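Side-chain contacts in POP2 (Saccharomyces cerevisiae, PDB 1UOC), which degrades the poly(A) tails of mRNA as a 3'-5' exoribonuclease subunit of the CCR4-NOT deadenylase complex, this chain being its RNase D-type domain: residues N12-R17 with S242-T247; Y198-V203 with L252-S257; Y227-L232 with G248-L253; D234-P239 with F258-K263. All coordinates share one frame; numbering follows the deposited sequence.

How the contacts relate
Contacts 2, 3 and 4 lie on helix 247-264, and contact 1 lies on the 3-10 turn leading into it. The first segments come in the order 12-17, 198-203, 227-232 and 234-239, and all partner segments follow within 242-263. Contacts 2 and 3 share L252 and L253, and their centres lie about 7 Å apart. They bring in helices 200-207 and 229-235, which follow each other in the chain. Contact 4 joins the C-terminal end of helix 229-235 to the later turns of helix 247-264, its centre about 16 Å from that of contact 1. Helix 247-264 carries Q250 of the predicted metal site and is packed by the N-terminal loop and both shorter helices.

Contact 1: N12-R17 with S242-T247; sequences NYLFVR and SIFTTT
L14 and V16 reach across to F244 and I243 in an apolar contact with no hydrogen bond between the segments. The chain leaves a 3-10 turn at N12-Y13, and L14 is its first residue to touch. The CG of L14 lies anti to the carbonyl carbon (chi1 -45°). From there L14 CD2 sits 3.9 Å from F244 CZ, at the far end of the ring. It approaches obliquely, neither over the centre nor squarely at the rim. F15 points away from the partner segment. V16 turns back toward it, as expected for an extended chain whose side chains alternate. V16 CG2 lies 3.7 Å from I243 CG1 and 3.7 Å from I243 CD1, and the two side chains cross at a slant. R17 then enters the sheet and pairs with strand 99-103.

On the other side, I243 and F244 belong to a 3-10 turn. T246 OG1 donates to I243 O at 2.9 Å, in the carbonyl plane. T246 is also the N-cap of the next helix, where its OG1 receives G249 N. The same hydroxyl thus ties the turn to the helix start.

Around the contact, F244 packs on L252, L253 and L256 of helix 247-264, and L14 also touches L256. V16 rests on T99 and Q101 of strand 99-103. So L14 and F244 lean on the helix, while V16 and I243 join its lead-in to the strand.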
loop_
_atom_site.group_PDB
_atom_site.type_symbol
_atom_site.label_atom_id
_atom_site.label_comp_id
_atom_site.label_asym_id
_atom_site.label_seq_id
_atom_site.Cartn_x
_atom_site.Cartn_y
_atom_site.Cartn_z
ATOM N N ASN A 12 -17.599 -8.678 7.533
ATOM C CA ASN A 12 -17.376 -8.720 6.092
ATOM C C ASN A 12 -16.303 -7.759 5.566
ATOM O O ASN A 12 -15.929 -7.813 4.396
ATOM C CB ASN A 12 -18.720 -8.538 5.359
ATOM C CG ASN A 12 -18.723 -7.370 4.378
ATOM O OD1 ASN A 12 -18.872 -6.211 4.779
ATOM N ND2 ASN A 12 -18.568 -7.674 3.082
ATOM N N TYR A 13 -15.796 -6.886 6.428
ATOM C CA TYR A 13 -14.747 -5.961 6.021
ATOM C C TYR A 13 -13.413 -6.703 6.001
ATOM O O TYR A 13 -12.470 -6.284 5.325
ATOM C CB TYR A 13 -14.613 -4.792 7.005
ATOM C CG TYR A 13 -15.648 -3.701 6.906
ATOM C CD1 TYR A 13 -15.404 -2.448 7.466
ATOM C CD2 TYR A 13 -16.864 -3.909 6.267
ATOM C CE1 TYR A 13 -16.344 -1.422 7.388
ATOM C CE2 TYR A 13 -17.816 -2.891 6.186
ATOM C CZ TYR A 13 -17.542 -1.653 6.747
ATOM O OH TYR A 13 -18.458 -0.634 6.651
ATOM N N LEU A 14 -13.335 -7.803 6.745
ATOM C CA LEU A 14 -12.101 -8.568 6.848
ATOM C C LEU A 14 -12.020 -9.765 5.898
ATOM O O LEU A 14 -11.635 -10.866 6.286
ATOM C CB LEU A 14 -11.913 -9.018 8.299
ATOM C CG LEU A 14 -12.177 -7.926 9.355
ATOM C CD1 LEU A 14 -12.015 -8.504 10.758
ATOM C CD2 LEU A 14 -11.227 -6.745 9.140
ATOM N N PHE A 15 -12.375 -9.527 4.642
ATOM C CA PHE A 15 -12.342 -10.551 3.611
ATOM C C PHE A 15 -11.438 -10.038 2.493
ATOM O O PHE A 15 -11.617 -8.915 2.024
ATOM C CB PHE A 15 -13.755 -10.787 3.065
ATOM C CG PHE A 15 -13.785 -11.608 1.810
ATOM C CD1 PHE A 15 -13.494 -12.969 1.849
ATOM C CD2 PHE A 15 -14.055 -11.015 0.581
ATOM C CE1 PHE A 15 -13.466 -13.733 0.674
ATOM C CE2 PHE A 15 -14.031 -11.766 -0.605
ATOM C CZ PHE A 15 -13.733 -13.129 -0.557
ATOM N N VAL A 16 -10.474 -10.856 2.074
ATOM C CA VAL A 16 -9.544 -10.493 1.007
ATOM C C VAL A 16 -9.764 -11.338 -0.248
ATOM O O VAL A 16 -9.636 -12.561 -0.203
ATOM C CB VAL A 16 -8.077 -10.694 1.441
ATOM C CG1 VAL A 16 -7.149 -10.324 0.298
ATOM C CG2 VAL A 16 -7.764 -9.866 2.668
ATOM N N ARG A 17 -10.091 -10.703 -1.369
ATOM C CA ARG A 17 -10.293 -11.460 -2.596
ATOM C C ARG A 17 -8.958 -11.641 -3.293
ATOM O O ARG A 17 -8.257 -10.663 -3.557
ATOM C CB ARG A 17 -11.241 -10.742 -3.554
ATOM C CG ARG A 17 -11.251 -11.361 -4.954
ATOM C CD ARG A 17 -12.336 -12.417 -5.103
ATOM N NE ARG A 17 -13.631 -11.814 -5.426
ATOM C CZ ARG A 17 -14.779 -12.130 -4.835
ATOM N NH1 ARG A 17 -14.808 -13.050 -3.883
ATOM N NH2 ARG A 17 -15.904 -11.517 -5.185
ATOM N N SER A 242 -5.341 -13.412 11.598
ATOM C CA SER A 242 -4.301 -13.926 10.714
ATOM C C SER A 242 -4.397 -13.394 9.291
ATOM O O SER A 242 -3.399 -13.364 8.566
ATOM C CB SER A 242 -4.332 -15.461 10.686
ATOM O OG SER A 242 -5.463 -15.949 9.973
ATOM N N ILE A 243 -5.602 -12.993 8.888
ATOM C CA ILE A 243 -5.790 -12.463 7.550
ATOM C C ILE A 243 -4.905 -11.223 7.377
ATOM O O ILE A 243 -4.447 -10.932 6.273
ATOM C CB ILE A 243 -7.269 -12.100 7.292
ATOM C CG1 ILE A 243 -7.455 -11.710 5.824
ATOM C CG2 ILE A 243 -7.705 -10.953 8.201
ATOM C CD1 ILE A 243 -6.989 -12.772 4.819
ATOM N N PHE A 244 -4.657 -10.516 8.481
ATOM C CA PHE A 244 -3.829 -9.309 8.477
ATOM C C PHE A 244 -2.361 -9.574 8.139
ATOM O O PHE A 244 -1.625 -8.631 7.832
ATOM C CB PHE A 244 -3.890 -8.608 9.842
ATOM C CG PHE A 244 -5.199 -7.922 10.119
ATOM C CD1 PHE A 244 -5.707 -7.870 11.410
ATOM C CD2 PHE A 244 -5.917 -7.319 9.094
ATOM C CE1 PHE A 244 -6.921 -7.225 11.682
ATOM C CE2 PHE A 244 -7.126 -6.674 9.347
ATOM C CZ PHE A 244 -7.631 -6.627 10.648
ATOM N N THR A 245 -1.935 -10.836 8.192
ATOM C CA THR A 245 -0.537 -11.181 7.907
ATOM C C THR A 245 -0.201 -11.340 6.424
ATOM O O THR A 245 0.962 -11.345 6.049
ATOM C CB THR A 245 -0.114 -12.476 8.642
ATOM O OG1 THR A 245 -0.916 -13.570 8.183
ATOM C CG2 THR A 245 -0.300 -12.320 10.138
ATOM N N THR A 246 -1.211 -11.483 5.580
ATOM C CA THR A 246 -0.983 -11.617 4.146
ATOM C C THR A 246 -0.796 -10.225 3.554
ATOM O O THR A 246 -1.093 -9.209 4.202
ATOM C CB THR A 246 -2.183 -12.270 3.442
ATOM O OG1 THR A 246 -3.348 -11.467 3.673
ATOM C CG2 THR A 246 -2.422 -13.683 3.971
ATOM N N THR A 247 -0.322 -10.171 2.319
ATOM C CA THR A 247 -0.096 -8.887 1.663
ATOM C C THR A 247 -1.413 -8.116 1.512
ATOM O O THR A 247 -1.465 -6.906 1.729
ATOM C CB THR A 247 0.581 -9.096 0.292
ATOM O OG1 THR A 247 1.763 -9.890 0.481
ATOM C CG2 THR A 247 0.971 -7.754 -0.345
#

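Contact 2: Y198-V203 with L252-S257; sequences YDLNLV and LLMLLS
L200 meets M254 and S257 where the last strand of the RNase H-like fold gives way to a helix. Strand 197-199 ends the central sheet, helix 200-207 follows at once, and helix 247-264 packs against the junction. One branch of L200 does the touching. Its CG is anti to the backbone N (chi1 179°), which carries the CD2 methyl out toward the long helix. L200 CD2 lies 3.4 Å from M254 O, a close van der Waals contact with a backbone carbonyl. L200 CD2 also lies 4.0 Å from S257 CB, one turn further along. The M254 side chain itself is more distant, with M254 CG 4.4 Å from L200 CD2. The M254 side chain touches S44, a predicted metal ligand, so the contact backs onto that site.

D199 caps the start of the short helix. D199 OD1 takes L202 N at 3.3 Å from above the carboxylate plane, and N201 N more weakly. Its two oxygens also accept from H162 N and A163 N, which fixes the carboxylate in the buried interior. In the long helix, L253 O accepts both S257 N and S257 OG, each at 2.9 Å and from opposite faces of the carbonyl plane.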
loop_
_atom_site.group_PDB
_atom_site.type_symbol
_atom_site.label_atom_id
_atom_site.label_comp_id
_atom_site.label_asym_id
_atom_site.label_seq_id
_atom_site.Cartn_x
_atom_site.Cartn_y
_atom_site.Cartn_z
ATOM N N TYR A 198 -1.093 9.852 1.682
ATOM C CA TYR A 198 -0.515 9.911 3.017
ATOM C C TYR A 198 0.334 8.699 3.353
ATOM O O TYR A 198 0.043 7.580 2.939
ATOM C CB TYR A 198 -1.604 10.016 4.084
ATOM C CG TYR A 198 -2.371 11.310 4.070
ATOM C CD1 TYR A 198 -3.405 11.522 3.160
ATOM C CD2 TYR A 198 -2.048 12.339 4.959
ATOM C CE1 TYR A 198 -4.104 12.738 3.136
ATOM C CE2 TYR A 198 -2.736 13.551 4.942
ATOM C CZ TYR A 198 -3.761 13.746 4.031
ATOM O OH TYR A 198 -4.432 14.947 4.015
ATOM N N ASP A 199 1.404 8.938 4.096
ATOM C CA ASP A 199 2.252 7.855 4.556
ATOM C C ASP A 199 1.818 7.721 6.017
ATOM O O ASP A 199 2.187 8.543 6.863
ATOM C CB ASP A 199 3.730 8.230 4.507
ATOM C CG ASP A 199 4.619 7.067 4.875
ATOM O OD1 ASP A 199 4.214 6.277 5.757
ATOM O OD2 ASP A 199 5.718 6.940 4.294
ATOM N N LEU A 200 1.007 6.709 6.302
ATOM C CA LEU A 200 0.504 6.494 7.648
ATOM C C LEU A 200 1.640 6.325 8.653
ATOM O O LEU A 200 1.528 6.748 9.799
ATOM C CB LEU A 200 -0.415 5.266 7.671
ATOM C CG LEU A 200 -1.026 4.880 9.016
ATOM C CD1 LEU A 200 -1.668 6.086 9.655
ATOM C CD2 LEU A 200 -2.035 3.776 8.798
ATOM N N ASN A 201 2.727 5.705 8.216
ATOM C CA ASN A 201 3.884 5.487 9.072
ATOM C C ASN A 201 4.410 6.842 9.559
ATOM O O ASN A 201 4.719 7.039 10.736
ATOM C CB ASN A 201 4.958 4.740 8.271
ATOM C CG ASN A 201 6.269 4.628 9.017
ATOM O OD1 ASN A 201 6.968 5.619 9.216
ATOM N ND2 ASN A 201 6.607 3.418 9.445
ATOM N N LEU A 202 4.498 7.785 8.637
ATOM C CA LEU A 202 4.968 9.114 8.968
ATOM C C LEU A 202 3.976 9.860 9.876
ATOM O O LEU A 202 4.381 10.483 10.856
ATOM C CB LEU A 202 5.235 9.872 7.667
ATOM C CG LEU A 202 5.722 11.311 7.733
ATOM C CD1 LEU A 202 4.525 12.214 7.860
ATOM C CD2 LEU A 202 6.697 11.500 8.889
ATOM N N VAL A 203 2.684 9.793 9.574
ATOM C CA VAL A 203 1.695 10.470 10.403
ATOM C C VAL A 203 1.768 9.953 11.845
ATOM O O VAL A 203 1.686 10.730 12.803
ATOM C CB VAL A 203 0.251 10.249 9.875
ATOM C CG1 VAL A 203 -0.762 10.871 10.829
ATOM C CG2 VAL A 203 0.091 10.860 8.497
ATOM N N LEU A 252 -5.295 -3.932 3.969
ATOM C CA LEU A 252 -6.519 -3.820 4.741
ATOM C C LEU A 252 -6.269 -3.229 6.142
ATOM O O LEU A 252 -6.981 -2.325 6.580
ATOM C CB LEU A 252 -7.190 -5.197 4.858
ATOM C CG LEU A 252 -8.355 -5.300 5.853
ATOM C CD1 LEU A 252 -9.439 -4.265 5.536
ATOM C CD2 LEU A 252 -8.915 -6.719 5.805
ATOM N N LEU A 253 -5.255 -3.736 6.835
ATOM C CA LEU A 253 -4.930 -3.270 8.184
ATOM C C LEU A 253 -4.554 -1.799 8.159
ATOM O O LEU A 253 -4.923 -1.023 9.045
ATOM C CB LEU A 253 -3.762 -4.093 8.768
ATOM C CG LEU A 253 -3.427 -3.879 10.254
ATOM C CD1 LEU A 253 -4.671 -4.113 11.100
ATOM C CD2 LEU A 253 -2.308 -4.833 10.691
ATOM N N MET A 254 -3.799 -1.441 7.131
ATOM C CA MET A 254 -3.321 -0.085 6.900
ATOM C C MET A 254 -4.491 0.885 6.805
ATOM O O MET A 254 -4.548 1.880 7.523
ATOM C CB MET A 254 -2.538 -0.080 5.589
ATOM C CG MET A 254 -1.546 1.037 5.398
ATOM S SD MET A 254 -0.732 0.877 3.791
ATOM C CE MET A 254 0.054 -0.716 4.001
ATOM N N LEU A 255 -5.430 0.593 5.909
ATOM C CA LEU A 255 -6.604 1.449 5.706
ATOM C C LEU A 255 -7.505 1.556 6.953
ATOM O O LEU A 255 -8.012 2.629 7.280
ATOM C CB LEU A 255 -7.421 0.915 4.527
ATOM C CG LEU A 255 -8.602 1.758 4.070
ATOM C CD1 LEU A 255 -8.079 3.113 3.572
ATOM C CD2 LEU A 255 -9.375 1.031 2.974
ATOM N N LEU A 256 -7.717 0.429 7.625
ATOM C CA LEU A 256 -8.542 0.383 8.837
ATOM C C LEU A 256 -7.913 1.293 9.879
ATOM O O LEU A 256 -8.587 2.086 10.536
ATOM C CB LEU A 256 -8.576 -1.052 9.376
ATOM C CG LEU A 256 -9.836 -1.918 9.357
ATOM C CD1 LEU A 256 -10.836 -1.413 8.337
ATOM C CD2 LEU A 256 -9.410 -3.366 9.083
ATOM N N SER A 257 -6.599 1.164 10.020
ATOM C CA SER A 257 -5.853 1.957 10.975
ATOM C C SER A 257 -5.888 3.436 10.619
ATOM O O SER A 257 -6.101 4.275 11.486
ATOM C CB SER A 257 -4.403 1.460 11.060
ATOM O OG SER A 257 -4.358 0.146 11.597
#

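Contact 3: Y227-L232 with G248-L253; sequences YSLTTL and GGQSLL
L229 holds its CG anti to the backbone N (chi1 -150°), and this carries its CD1 methyl toward Q250 and L253. Q250 starts with CG anti to the carbonyl carbon (chi1 -77°) and bends again at chi2 (-70°). The folded chain brings its amide oxygen back toward L229, although the bond from CA to CB does not head that way. The two side chains lie alongside one another and run antiparallel. L229 CD1 then comes to 3.5 Å from Q250 OE1, with Q250 CD behind it at 4.1 Å.

The same methyl also meets the next turn of the long helix. L229 CD1 lies 4.0 Å from L253 CD2 and 4.1 Å from both L253 CB and L253 CG, so it rests along the side of that leucine. A single methyl of L229 therefore spans the step from Q250 to L253. L229 also touches S257, which extends its hold along helix 247-264.

Within the long helix, G248 O accepts twice. S251 OG reaches G248 O at 2.8 Å, in the carbonyl plane and on a lone pair, and L252 N makes the regular helical bond.

Q250 is a predicted ligand of the catalytic divalent metal, and it packs on S44 of the same predicted site. Its NE2 is held by a hydrogen bond to F244 O, while OE1 has an apolar methyl as neighbour. The bond would restrict how the amide can turn, consistent with a second-shell part for F244 in placing Q250. L229 only packs against the amide oxygen.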
loop_
_atom_site.group_PDB
_atom_site.type_symbol
_atom_site.label_atom_id
_atom_site.label_comp_id
_atom_site.label_asym_id
_atom_site.label_seq_id
_atom_site.Cartn_x
_atom_site.Cartn_y
_atom_site.Cartn_z
ATOM N N TYR A 227 7.156 2.046 15.587
ATOM C CA TYR A 227 6.392 2.681 14.523
ATOM C C TYR A 227 5.867 1.689 13.495
ATOM O O TYR A 227 5.429 2.092 12.416
ATOM C CB TYR A 227 7.256 3.731 13.828
ATOM C CG TYR A 227 7.761 4.810 14.760
ATOM C CD1 TYR A 227 9.021 5.379 14.580
ATOM C CD2 TYR A 227 6.980 5.263 15.822
ATOM C CE1 TYR A 227 9.496 6.371 15.435
ATOM C CE2 TYR A 227 7.443 6.258 16.684
ATOM C CZ TYR A 227 8.704 6.807 16.485
ATOM O OH TYR A 227 9.168 7.789 17.335
ATOM N N SER A 228 5.902 0.398 13.819
ATOM C CA SER A 228 5.402 -0.609 12.883
ATOM C C SER A 228 3.873 -0.521 12.755
ATOM O O SER A 228 3.188 -0.015 13.646
ATOM C CB SER A 228 5.807 -2.020 13.333
ATOM O OG SER A 228 4.970 -2.487 14.378
ATOM N N LEU A 229 3.353 -1.002 11.632
ATOM C CA LEU A 229 1.917 -0.989 11.386
ATOM C C LEU A 229 1.254 -1.821 12.497
ATOM O O LEU A 229 0.167 -1.494 12.981
ATOM C CB LEU A 229 1.630 -1.619 10.015
ATOM C CG LEU A 229 0.436 -1.225 9.131
ATOM C CD1 LEU A 229 -0.053 -2.484 8.449
ATOM C CD2 LEU A 229 -0.697 -0.593 9.923
ATOM N N THR A 230 1.927 -2.892 12.903
ATOM C CA THR A 230 1.408 -3.784 13.937
ATOM C C THR A 230 1.192 -3.113 15.299
ATOM O O THR A 230 0.121 -3.264 15.892
ATOM C CB THR A 230 2.319 -5.024 14.104
ATOM O OG1 THR A 230 2.296 -5.796 12.895
ATOM C CG2 THR A 230 1.828 -5.898 15.238
ATOM N N THR A 231 2.184 -2.372 15.793
ATOM C CA THR A 231 2.028 -1.708 17.083
ATOM C C THR A 231 0.981 -0.610 16.987
ATOM O O THR A 231 0.283 -0.306 17.953
ATOM C CB THR A 231 3.393 -1.148 17.627
ATOM O OG1 THR A 231 3.183 0.100 18.297
ATOM C CG2 THR A 231 4.393 -0.970 16.522
ATOM N N LEU A 232 0.844 -0.029 15.806
ATOM C CA LEU A 232 -0.157 1.011 15.612
ATOM C C LEU A 232 -1.535 0.353 15.669
ATOM O O LEU A 232 -2.449 0.857 16.323
ATOM C CB LEU A 232 0.050 1.702 14.259
ATOM C CG LEU A 232 -0.769 2.945 13.881
ATOM C CD1 LEU A 232 -1.793 2.566 12.847
ATOM C CD2 LEU A 232 -1.427 3.566 15.097
ATOM N N GLY A 248 -2.475 -8.822 1.142
ATOM C CA GLY A 248 -3.768 -8.177 1.010
ATOM C C GLY A 248 -4.220 -7.699 2.372
ATOM O O GLY A 248 -4.686 -6.575 2.524
ATOM N N GLY A 249 -4.053 -8.555 3.375
ATOM C CA GLY A 249 -4.437 -8.210 4.732
ATOM C C GLY A 249 -3.729 -6.972 5.236
ATOM O O GLY A 249 -4.302 -6.182 5.991
ATOM N N GLN A 250 -2.478 -6.803 4.813
ATOM C CA GLN A 250 -1.685 -5.646 5.208
ATOM C C GLN A 250 -2.286 -4.348 4.671
ATOM O O GLN A 250 -2.340 -3.351 5.386
ATOM C CB GLN A 250 -0.242 -5.785 4.707
ATOM C CG GLN A 250 0.630 -6.741 5.519
ATOM C CD GLN A 250 0.962 -6.194 6.897
ATOM O OE1 GLN A 250 1.676 -5.195 7.027
ATOM N NE2 GLN A 250 0.437 -6.841 7.938
ATOM N N SER A 251 -2.725 -4.348 3.417
ATOM C CA SER A 251 -3.304 -3.129 2.861
ATOM C C SER A 251 -4.578 -2.862 3.644
ATOM O O SER A 251 -4.892 -1.725 3.974
ATOM C CB SER A 251 -3.602 -3.272 1.354
ATOM O OG SER A 251 -4.643 -4.213 1.094
ATOM N N LEU A 252 -5.295 -3.932 3.969
ATOM C CA LEU A 252 -6.519 -3.820 4.741
ATOM C C LEU A 252 -6.269 -3.229 6.142
ATOM O O LEU A 252 -6.981 -2.325 6.580
ATOM C CB LEU A 252 -7.190 -5.197 4.858
ATOM C CG LEU A 252 -8.355 -5.300 5.853
ATOM C CD1 LEU A 252 -9.439 -4.265 5.536
ATOM C CD2 LEU A 252 -8.915 -6.719 5.805
ATOM N N LEU A 253 -5.255 -3.736 6.835
ATOM C CA LEU A 253 -4.930 -3.270 8.184
ATOM C C LEU A 253 -4.554 -1.799 8.159
ATOM O O LEU A 253 -4.923 -1.023 9.045
ATOM C CB LEU A 253 -3.762 -4.093 8.768
ATOM C CG LEU A 253 -3.427 -3.879 10.254
ATOM C CD1 LEU A 253 -4.671 -4.113 11.100
ATOM C CD2 LEU A 253 -2.308 -4.833 10.691
#

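Contact 4: D234-P239 with F258-K263; sequences DELGLP and FCQLSK
L236 overlaps Q260 and the backbone of L261 with the end of its side chain. Its CG lies anti to the carbonyl carbon (chi1 -73°), and the CD2 methyl reaches furthest in. L236 CD2 is 3.9 Å from Q260 CG and 4.1 Å from L261 CA. The other methyl, L236 CD1, is 4.3 Å from L261 CB, so CD2 covers both residues and CD1 adds only L261 CB. Q260 leaves the helix with CG anti to N and then bends at chi2 (76°). Its aliphatic part passes beside L236, headed the other way, and the touching is done by CG, well below the amide. No hydrogen bond crosses the contact.

L236 sits where helix 229-235 ends. G237 takes a positive phi (76°) and closes the helix with a Schellman motif, in which G237 N bonds back to D234 O.

The contact lies near the surface, away from the predicted metal site. L236 also touches S257 and L264 of helix 247-264. L261 packs on L200 and I207 of helix 200-207, and F7 near the chain start meets Q260 and L238. The C-terminal half of the long helix is thus flanked by two shorter helices and an N-terminal loop.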
loop_
_atom_site.group_PDB
_atom_site.type_symbol
_atom_site.label_atom_id
_atom_site.label_comp_id
_atom_site.label_asym_id
_atom_site.label_seq_id
_atom_site.Cartn_x
_atom_site.Cartn_y
_atom_site.Cartn_z
ATOM N N ASP A 234 -2.322 -2.378 17.200
ATOM C CA ASP A 234 -2.604 -2.805 18.567
ATOM C C ASP A 234 -3.151 -1.654 19.400
ATOM O O ASP A 234 -4.180 -1.800 20.061
ATOM C CB ASP A 234 -1.355 -3.366 19.245
ATOM C CG ASP A 234 -0.926 -4.689 18.660
ATOM O OD1 ASP A 234 -1.816 -5.489 18.294
ATOM O OD2 ASP A 234 0.298 -4.939 18.587
ATOM N N GLU A 235 -2.474 -0.507 19.364
ATOM C CA GLU A 235 -2.924 0.651 20.134
ATOM C C GLU A 235 -4.349 1.058 19.777
ATOM O O GLU A 235 -5.050 1.659 20.586
ATOM C CB GLU A 235 -2.008 1.853 19.907
ATOM C CG GLU A 235 -0.566 1.651 20.318
ATOM C CD GLU A 235 0.198 2.964 20.350
ATOM O OE1 GLU A 235 1.437 2.927 20.520
ATOM O OE2 GLU A 235 -0.441 4.036 20.215
ATOM N N LEU A 236 -4.776 0.764 18.558
ATOM C CA LEU A 236 -6.128 1.118 18.159
ATOM C C LEU A 236 -7.063 -0.010 18.570
ATOM O O LEU A 236 -8.282 0.075 18.414
ATOM C CB LEU A 236 -6.196 1.351 16.650
ATOM C CG LEU A 236 -5.551 2.653 16.176
ATOM C CD1 LEU A 236 -5.286 2.596 14.679
ATOM C CD2 LEU A 236 -6.463 3.814 16.535
ATOM N N GLY A 237 -6.466 -1.076 19.096
ATOM C CA GLY A 237 -7.239 -2.215 19.550
ATOM C C GLY A 237 -7.795 -3.141 18.486
ATOM O O GLY A 237 -8.914 -3.635 18.630
ATOM N N LEU A 238 -7.031 -3.382 17.426
ATOM C CA LEU A 238 -7.464 -4.281 16.358
ATOM C C LEU A 238 -6.911 -5.675 16.637
ATOM O O LEU A 238 -5.703 -5.850 16.797
ATOM C CB LEU A 238 -6.954 -3.788 15.004
ATOM C CG LEU A 238 -7.761 -2.695 14.310
ATOM C CD1 LEU A 238 -6.826 -1.893 13.423
ATOM C CD2 LEU A 238 -8.915 -3.312 13.515
ATOM N N PRO A 239 -7.792 -6.687 16.702
ATOM C CA PRO A 239 -7.359 -8.061 16.967
ATOM C C PRO A 239 -6.332 -8.538 15.959
ATOM O O PRO A 239 -6.363 -8.141 14.803
ATOM C CB PRO A 239 -8.662 -8.855 16.874
ATOM C CG PRO A 239 -9.660 -7.882 17.370
ATOM C CD PRO A 239 -9.260 -6.609 16.653
ATOM N N PHE A 258 -5.692 3.761 9.345
ATOM C CA PHE A 258 -5.720 5.158 8.934
ATOM C C PHE A 258 -7.054 5.815 9.270
ATOM O O PHE A 258 -7.101 6.877 9.881
ATOM C CB PHE A 258 -5.492 5.298 7.425
ATOM C CG PHE A 258 -5.547 6.708 6.953
ATOM C CD1 PHE A 258 -4.449 7.549 7.111
ATOM C CD2 PHE A 258 -6.724 7.230 6.425
ATOM C CE1 PHE A 258 -4.526 8.901 6.756
ATOM C CE2 PHE A 258 -6.815 8.575 6.068
ATOM C CZ PHE A 258 -5.709 9.415 6.236
ATOM N N CYS A 259 -8.139 5.187 8.841
ATOM C CA CYS A 259 -9.455 5.740 9.072
ATOM C C CYS A 259 -9.859 5.814 10.552
ATOM O O CYS A 259 -10.570 6.735 10.954
ATOM C CB CYS A 259 -10.482 4.949 8.257
ATOM S SG CYS A 259 -10.270 5.149 6.472
ATOM N N GLN A 260 -9.408 4.858 11.356
ATOM C CA GLN A 260 -9.737 4.862 12.774
ATOM C C GLN A 260 -8.887 5.900 13.500
ATOM O O GLN A 260 -9.404 6.697 14.289
ATOM C CB GLN A 260 -9.501 3.485 13.385
ATOM C CG GLN A 260 -9.951 3.398 14.828
ATOM C CD GLN A 260 -11.463 3.304 14.962
ATOM O OE1 GLN A 260 -12.214 3.900 14.182
ATOM N NE2 GLN A 260 -11.919 2.557 15.962
ATOM N N LEU A 261 -7.581 5.885 13.237
ATOM C CA LEU A 261 -6.688 6.852 13.866
ATOM C C LEU A 261 -7.183 8.254 13.523
ATOM O O LEU A 261 -7.225 9.140 14.374
ATOM C CB LEU A 261 -5.250 6.678 13.360
ATOM C CG LEU A 261 -4.180 7.604 13.963
ATOM C CD1 LEU A 261 -4.096 7.391 15.473
ATOM C CD2 LEU A 261 -2.826 7.322 13.317
ATOM N N SER A 262 -7.572 8.434 12.267
ATOM C CA SER A 262 -8.068 9.712 11.781
ATOM C C SER A 262 -9.351 10.123 12.499
ATOM O O SER A 262 -9.517 11.281 12.868
ATOM C CB SER A 262 -8.319 9.629 10.270
ATOM O OG SER A 262 -8.870 10.833 9.773
ATOM N N LYS A 263 -10.257 9.170 12.688
ATOM C CA LYS A 263 -11.529 9.427 13.356
ATOM C C LYS A 263 -11.342 9.831 14.822
ATOM O O LYS A 263 -11.905 10.828 15.273
ATOM C CB LYS A 263 -12.425 8.183 13.268
ATOM C CG LYS A 263 -13.807 8.312 13.919
ATOM C CD LYS A 263 -14.773 9.175 13.099
ATOM C CE LYS A 263 -14.451 10.669 13.191
ATOM N NZ LYS A 263 -15.382 11.505 12.368
#